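Local coordinates for protein probable ferredoxin-dependent nitrite reductase NirA (Mycobacterium tuberculosis, PDB 1ZJ8) that catalyses the six-electron reduction of sulfite to sulfide with electrons from ferredoxin, using a siroheme and a [4Fe-4S] cluster, at residues Q126-T129 and E130-D134; E457-N460 and S461-D464. All blocks are in the same frame, centred on the assembly; numbering follows the deposited sequence.

Interaction 1 (Q126-T129 and E130-D134)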
ATOM      1  N   GLN A 126      -2.003  12.949  18.277  1.00 39.07           N
ATOM      2  CA  GLN A 126      -2.446  14.291  18.647  1.00 39.07           C
ATOM      3  C   GLN A 126      -2.767  15.178  17.451  1.00 38.90           C
ATOM      4  O   GLN A 126      -3.762  15.905  17.479  1.00 38.55           O
ATOM      5  CB  GLN A 126      -1.380  14.932  19.500  1.00 39.13           C
ATOM      6  CG  GLN A 126      -1.221  14.212  20.830  1.00 40.13           C
ATOM      7  CD  GLN A 126       0.061  14.546  21.535  1.00 40.02           C
ATOM      8  OE1 GLN A 126       0.939  15.226  20.987  1.00 41.53           O
ATOM      9  NE2 GLN A 126       0.182  14.068  22.773  1.00 40.53           N
ATOM     10  N   ILE A 127      -1.933  15.107  16.410  1.00 38.72           N
ATOM     11  CA  ILE A 127      -2.227  15.742  15.132  1.00 38.89           C
ATOM     12  C   ILE A 127      -3.650  15.355  14.707  1.00 39.14           C
ATOM     13  O   ILE A 127      -4.447  16.234  14.370  1.00 39.02           O
ATOM     14  CB  ILE A 127      -1.222  15.333  13.980  1.00 38.80           C
ATOM     15  CG1 ILE A 127       0.266  15.598  14.320  1.00 39.15           C
ATOM     16  CG2 ILE A 127      -1.528  16.062  12.708  1.00 38.50           C
ATOM     17  CD1 ILE A 127       0.548  16.761  15.227  1.00 38.98           C
ATOM     18  N   SER A 128      -3.966  14.050  14.728  1.00 39.43           N
ATOM     19  CA  SER A 128      -5.245  13.547  14.194  1.00 39.47           C
ATOM     20  C   SER A 128      -6.416  14.095  14.996  1.00 39.82           C
ATOM     21  O   SER A 128      -7.380  14.640  14.419  1.00 39.85           O
ATOM     22  CB  SER A 128      -5.301  12.018  14.220  1.00 39.62           C
ATOM     23  OG  SER A 128      -6.572  11.514  13.797  1.00 39.85           O
ATOM     24  N   THR A 129      -6.317  13.954  16.320  1.00 39.99           N
ATOM     25  CA  THR A 129      -7.390  14.346  17.232  1.00 40.37           C
ATOM     26  C   THR A 129      -7.716  15.837  17.070  1.00 40.70           C
ATOM     27  O   THR A 129      -8.881  16.238  17.103  1.00 40.70           O
ATOM     28  CB  THR A 129      -7.017  14.036  18.728  1.00 40.26           C
ATOM     29  OG1 THR A 129      -6.510  12.693  18.860  1.00 40.09           O
ATOM     30  CG2 THR A 129      -8.224  14.194  19.632  1.00 39.98           C
ATOM     31  N   GLU A 130      -6.675  16.632  16.832  1.00 41.25           N
ATOM     32  CA  GLU A 130      -6.767  18.090  16.815  1.00 41.14           C
ATOM     33  C   GLU A 130      -6.991  18.691  15.446  1.00 40.70           C
ATOM     34  O   GLU A 130      -7.688  19.676  15.336  1.00 40.99           O
ATOM     35  CB  GLU A 130      -5.486  18.688  17.395  1.00 41.30           C
ATOM     36  CG  GLU A 130      -5.654  20.073  18.004  1.00 42.10           C
ATOM     37  CD  GLU A 130      -4.325  20.838  18.090  1.00 43.16           C
ATOM     38  OE1 GLU A 130      -3.526  20.548  19.035  1.00 44.12           O
ATOM     39  OE2 GLU A 130      -4.098  21.723  17.209  1.00 44.61           O
ATOM     40  N   PHE A 131      -6.387  18.131  14.407  1.00 40.69           N
ATOM     41  CA  PHE A 131      -6.488  18.713  13.064  1.00 40.48           C
ATOM     42  C   PHE A 131      -7.230  17.892  12.028  1.00 39.97           C
ATOM     43  O   PHE A 131      -7.473  18.411  10.944  1.00 39.84           O
ATOM     44  CB  PHE A 131      -5.101  18.959  12.475  1.00 41.16           C
ATOM     45  CG  PHE A 131      -4.279  19.952  13.226  1.00 41.60           C
ATOM     46  CD1 PHE A 131      -2.950  19.676  13.507  1.00 41.34           C
ATOM     47  CD2 PHE A 131      -4.825  21.171  13.633  1.00 42.49           C
ATOM     48  CE1 PHE A 131      -2.188  20.579  14.188  1.00 42.49           C
ATOM     49  CE2 PHE A 131      -4.070  22.092  14.305  1.00 42.05           C
ATOM     50  CZ  PHE A 131      -2.749  21.800  14.591  1.00 42.86           C
ATOM     51  N   ALA A 132      -7.548  16.627  12.314  1.00 39.43           N
ATOM     52  CA  ALA A 132      -8.132  15.742  11.289  1.00 39.36           C
ATOM     53  C   ALA A 132      -9.493  15.175  11.683  1.00 39.18           C
ATOM     54  O   ALA A 132      -9.988  14.255  11.037  1.00 39.53           O
ATOM     55  CB  ALA A 132      -7.149  14.601  10.928  1.00 39.31           C
ATOM     56  N   ARG A 133     -10.108  15.750  12.711  1.00 38.79           N
ATOM     57  CA  ARG A 133     -11.377  15.264  13.257  1.00 38.49           C
ATOM     58  C   ARG A 133     -11.259  13.825  13.752  1.00 37.88           C
ATOM     59  O   ARG A 133     -12.241  13.075  13.761  1.00 37.70           O
ATOM     60  CB  ARG A 133     -12.515  15.426  12.241  1.00 38.90           C
ATOM     61  CG  ARG A 133     -12.659  16.867  11.669  1.00 39.71           C
ATOM     62  CD  ARG A 133     -13.999  17.063  10.940  1.00 39.53           C
ATOM     63  NE  ARG A 133     -13.982  18.153   9.958  1.00 40.52           N
ATOM     64  CZ  ARG A 133     -15.068  18.792   9.495  1.00 41.51           C
ATOM     65  NH1 ARG A 133     -16.297  18.487   9.923  1.00 42.58           N
ATOM     66  NH2 ARG A 133     -14.933  19.758   8.589  1.00 41.48           N
ATOM     67  N   ASP A 134     -10.046  13.479  14.203  1.00 37.46           N
ATOM     68  CA  ASP A 134      -9.706  12.165  14.783  1.00 37.17           C
ATOM     69  C   ASP A 134      -9.659  11.034  13.737  1.00 36.80           C
ATOM     70  O   ASP A 134      -9.611   9.858  14.092  1.00 37.13           O
ATOM     71  CB  ASP A 134     -10.627  11.808  15.957  1.00 37.31           C
ATOM     72  CG  ASP A 134      -9.880  11.129  17.111  1.00 39.36           C
ATOM     73  OD1 ASP A 134      -8.758  11.587  17.466  1.00 42.16           O
ATOM     74  OD2 ASP A 134     -10.419  10.144  17.687  1.00 39.89           O
TER

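Interaction 2 (E457-N460 and S461-D464)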
ATOM      1  N   GLU A 457     -19.837 -18.397  11.970  1.00 48.38           N
ATOM      2  CA  GLU A 457     -19.258 -19.039  13.153  1.00 49.18           C
ATOM      3  C   GLU A 457     -19.589 -20.548  13.121  1.00 50.14           C
ATOM      4  O   GLU A 457     -18.736 -21.391  13.376  1.00 50.31           O
ATOM      5  CB  GLU A 457     -19.786 -18.342  14.409  1.00 49.15           C
ATOM      6  CG  GLU A 457     -19.423 -19.010  15.717  1.00 49.09           C
ATOM      7  CD  GLU A 457     -20.385 -20.116  16.144  1.00 48.91           C
ATOM      8  OE1 GLU A 457     -21.507 -20.228  15.595  1.00 47.34           O
ATOM      9  OE2 GLU A 457     -19.995 -20.882  17.049  1.00 49.84           O
ATOM     10  N   ASP A 458     -20.852 -20.844  12.825  1.00 51.34           N
ATOM     11  CA  ASP A 458     -21.327 -22.091  12.220  1.00 52.04           C
ATOM     12  C   ASP A 458     -20.232 -23.038  11.721  1.00 52.84           C
ATOM     13  O   ASP A 458     -20.141 -24.187  12.142  1.00 52.69           O
ATOM     14  CB  ASP A 458     -22.194 -21.618  11.047  1.00 52.25           C
ATOM     15  CG  ASP A 458     -22.686 -22.730  10.166  1.00 53.43           C
ATOM     16  OD1 ASP A 458     -21.983 -23.747   9.974  1.00 54.97           O
ATOM     17  OD2 ASP A 458     -23.799 -22.552   9.622  1.00 55.04           O
ATOM     18  N   ILE A 459     -19.405 -22.518  10.815  1.00 54.05           N
ATOM     19  CA  ILE A 459     -18.471 -23.301  10.006  1.00 54.56           C
ATOM     20  C   ILE A 459     -17.004 -23.088  10.379  1.00 55.28           C
ATOM     21  O   ILE A 459     -16.129 -23.814   9.907  1.00 55.77           O
ATOM     22  CB  ILE A 459     -18.658 -22.918   8.494  1.00 54.93           C
ATOM     23  CG1 ILE A 459     -18.692 -24.173   7.632  1.00 55.44           C
ATOM     24  CG2 ILE A 459     -17.607 -21.890   7.987  1.00 54.41           C
ATOM     25  CD1 ILE A 459     -20.011 -24.936   7.721  1.00 56.33           C
ATOM     26  N   ASN A 460     -16.734 -22.081  11.207  1.00 55.83           N
ATOM     27  CA  ASN A 460     -15.358 -21.670  11.539  1.00 56.03           C
ATOM     28  C   ASN A 460     -14.422 -22.812  11.967  1.00 56.41           C
ATOM     29  O   ASN A 460     -13.231 -22.794  11.670  1.00 56.60           O
ATOM     30  CB  ASN A 460     -15.387 -20.599  12.635  1.00 55.92           C
ATOM     31  CG  ASN A 460     -14.007 -20.051  12.956  1.00 55.90           C
ATOM     32  OD1 ASN A 460     -13.150 -19.928  12.078  1.00 56.77           O
ATOM     33  ND2 ASN A 460     -13.790 -19.714  14.218  1.00 54.10           N
ATOM     34  N   SER A 461     -14.976 -23.786  12.682  1.00 56.86           N
ATOM     35  CA  SER A 461     -14.280 -25.022  13.027  1.00 56.90           C
ATOM     36  C   SER A 461     -13.468 -25.620  11.848  1.00 57.13           C
ATOM     37  O   SER A 461     -12.311 -26.029  12.023  1.00 56.91           O
ATOM     38  CB  SER A 461     -15.318 -26.037  13.536  1.00 57.25           C
ATOM     39  OG  SER A 461     -16.492 -26.055  12.722  1.00 56.81           O
ATOM     40  N   GLN A 462     -14.082 -25.652  10.661  1.00 57.03           N
ATOM     41  CA  GLN A 462     -13.483 -26.265   9.466  1.00 56.81           C
ATOM     42  C   GLN A 462     -12.396 -25.432   8.786  1.00 56.60           C
ATOM     43  O   GLN A 462     -11.621 -25.947   7.973  1.00 56.63           O
ATOM     44  CB  GLN A 462     -14.565 -26.546   8.410  1.00 56.86           C
ATOM     45  CG  GLN A 462     -15.344 -27.827   8.611  1.00 57.02           C
ATOM     46  CD  GLN A 462     -16.613 -27.608   9.383  1.00 57.01           C
ATOM     47  OE1 GLN A 462     -17.693 -27.525   8.797  1.00 57.17           O
ATOM     48  NE2 GLN A 462     -16.500 -27.504  10.705  1.00 56.75           N
ATOM     49  N   LEU A 463     -12.356 -24.143   9.075  1.00 56.20           N
ATOM     50  CA  LEU A 463     -11.560 -23.244   8.248  1.00 55.73           C
ATOM     51  C   LEU A 463     -10.108 -23.203   8.684  1.00 55.35           C
ATOM     52  O   LEU A 463      -9.595 -22.194   9.183  1.00 55.32           O
ATOM     53  CB  LEU A 463     -12.174 -21.842   8.182  1.00 55.93           C
ATOM     54  CG  LEU A 463     -13.232 -21.724   7.085  1.00 55.82           C
ATOM     55  CD1 LEU A 463     -13.824 -20.320   7.061  1.00 55.96           C
ATOM     56  CD2 LEU A 463     -12.642 -22.085   5.726  1.00 55.40           C
ATOM     57  N   ASP A 464      -9.446 -24.327   8.437  1.00 54.43           N
ATOM     58  CA  ASP A 464      -8.014 -24.479   8.707  1.00 53.38           C
ATOM     59  C   ASP A 464      -7.136 -23.606   7.811  1.00 52.19           C
ATOM     60  O   ASP A 464      -5.924 -23.562   7.994  1.00 52.24           O
ATOM     61  CB  ASP A 464      -7.598 -25.956   8.529  1.00 53.70           C
ATOM     62  CG  ASP A 464      -7.929 -26.506   7.128  1.00 54.32           C
ATOM     63  OD1 ASP A 464      -7.714 -25.779   6.132  1.00 55.16           O
ATOM     64  OD2 ASP A 464      -8.401 -27.662   7.020  1.00 54.54           O
TER

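Interaction 1 (Q126-T129 and E130-D134)
Thr129 and Asp134 run alongside each other in the same direction, so the threonine can be followed from its root against a single carboxylate oxygen. Its CB is 3.3 Å from Asp134 OD1. At the branch, the methyl CG2 flanks that oxygen, while OG1 approaches Asp134 OD1 to 2.9 Å. Because OG1 sits beside the backbone N (chi1 -48°), it also faces back along the helix, where it is hydrogen-bonded to the carbonyl of Gly125. A beta-branched residue with a hydroxyl suits this place, joining a helix face to the loop that follows. The other carboxylate oxygen, Asp134 OD2, is hydrogen-bonded to Thr367.

Behind this pair the helix ends. Ser128 O receives two N-H groups from opposite faces of its plane: Ala132 N at 2.9 Å, the usual i+4 partner, and Asp134 N, also 2.9 Å from Ser128 O but 51° out of the carbonyl plane. Arg133 and Asp134 both have left-handed backbone angles, which swing the chain back to make the second bond. Ser128 OG passes beside the Asp134 backbone to bond Thr135 O.

On another side of the helix, Phe131 N bonds Ile127 O at 2.7 Å, and Ile127 CG2 meets the ring edge in plane, 4.0 Å from Phe131 CD1. Glu130 CD lies over one ring face near the rim, and its carboxylate forms a salt bridge with Arg160. Ile127 and Phe131 both touch Ile157; apolar side chains suit this face because helix 154-162 packs on it. The arrangement is a helix C-terminus closed by left-handed residues, where helix 118-131 hands over to strand 135-138 of the ferredoxin-like half domain.

Interaction 2 (E457-N460 and S461-D464)
Gln462 N donates to Ile459 O over 2.9 Å, a moderately bent bond (149° at the hydrogen). The side chain of Gln462 curls round the same carbonyl, its CB 3.5 Å from Ile459 O. The chain bends sharply at its second torsion (chi2 94°), and the side chains of Gln462 and Ile459 cross at about a right angle. The amide end lies near Ile459 CD1, though its exact position is uncertain; a long, flexible polar residue can lie over a hydrocarbon in this way while remaining at the surface.

One residue further on, Leu463 N reaches Asn460 O at 3.1 Å. This bond closes the type I beta turn from Asn460 to Leu463, with the donor 61° out of the carbonyl plane. With the bond from Asn460 N to Glu457 O, these contacts share an i to i+3 spacing, tighter than that of an alpha helix. The chain then tightens once more: Asp464 N bonds Gln462 O in an inverse gamma turn centred on Leu463.

Leu463 is the buried residue of the group. Its CD1 lies 4.2 Å from Ile459 CG2, an apolar touch that suits two branched aliphatic chains on the inner side of a surface turn. Ile459 and Gln462 touch Arg541 and Val544 of helix 532-545. Salt bridges link Asp458 to Arg541 of that helix and Asp464 to Arg547 just beyond it, while Leu463 meets helix 420-424 by packing on Trp421; from here the chain goes on to strand 469-472.

Interaction 1 precedes interaction 2 along the chain. The two do not touch: their centres are 40 Å apart, and their nearest atoms about 30 Å. They share neither helix nor sheet. Residues 126-134 end helix 118-131 in a ferredoxin-like half domain, with the side chain of Ala132 about 12 Å from the siroheme, whereas residues 457-464 form a short, weakly bonded helical turn and the tight turns after it, at the surface of a 4Fe-4S domain, between helix 442-455 and strand 469-472. Both precede a strand, one by way of left-handed residues and one by way of tight turns. Neither takes part in binding the siroheme or the [4Fe-4S] cluster.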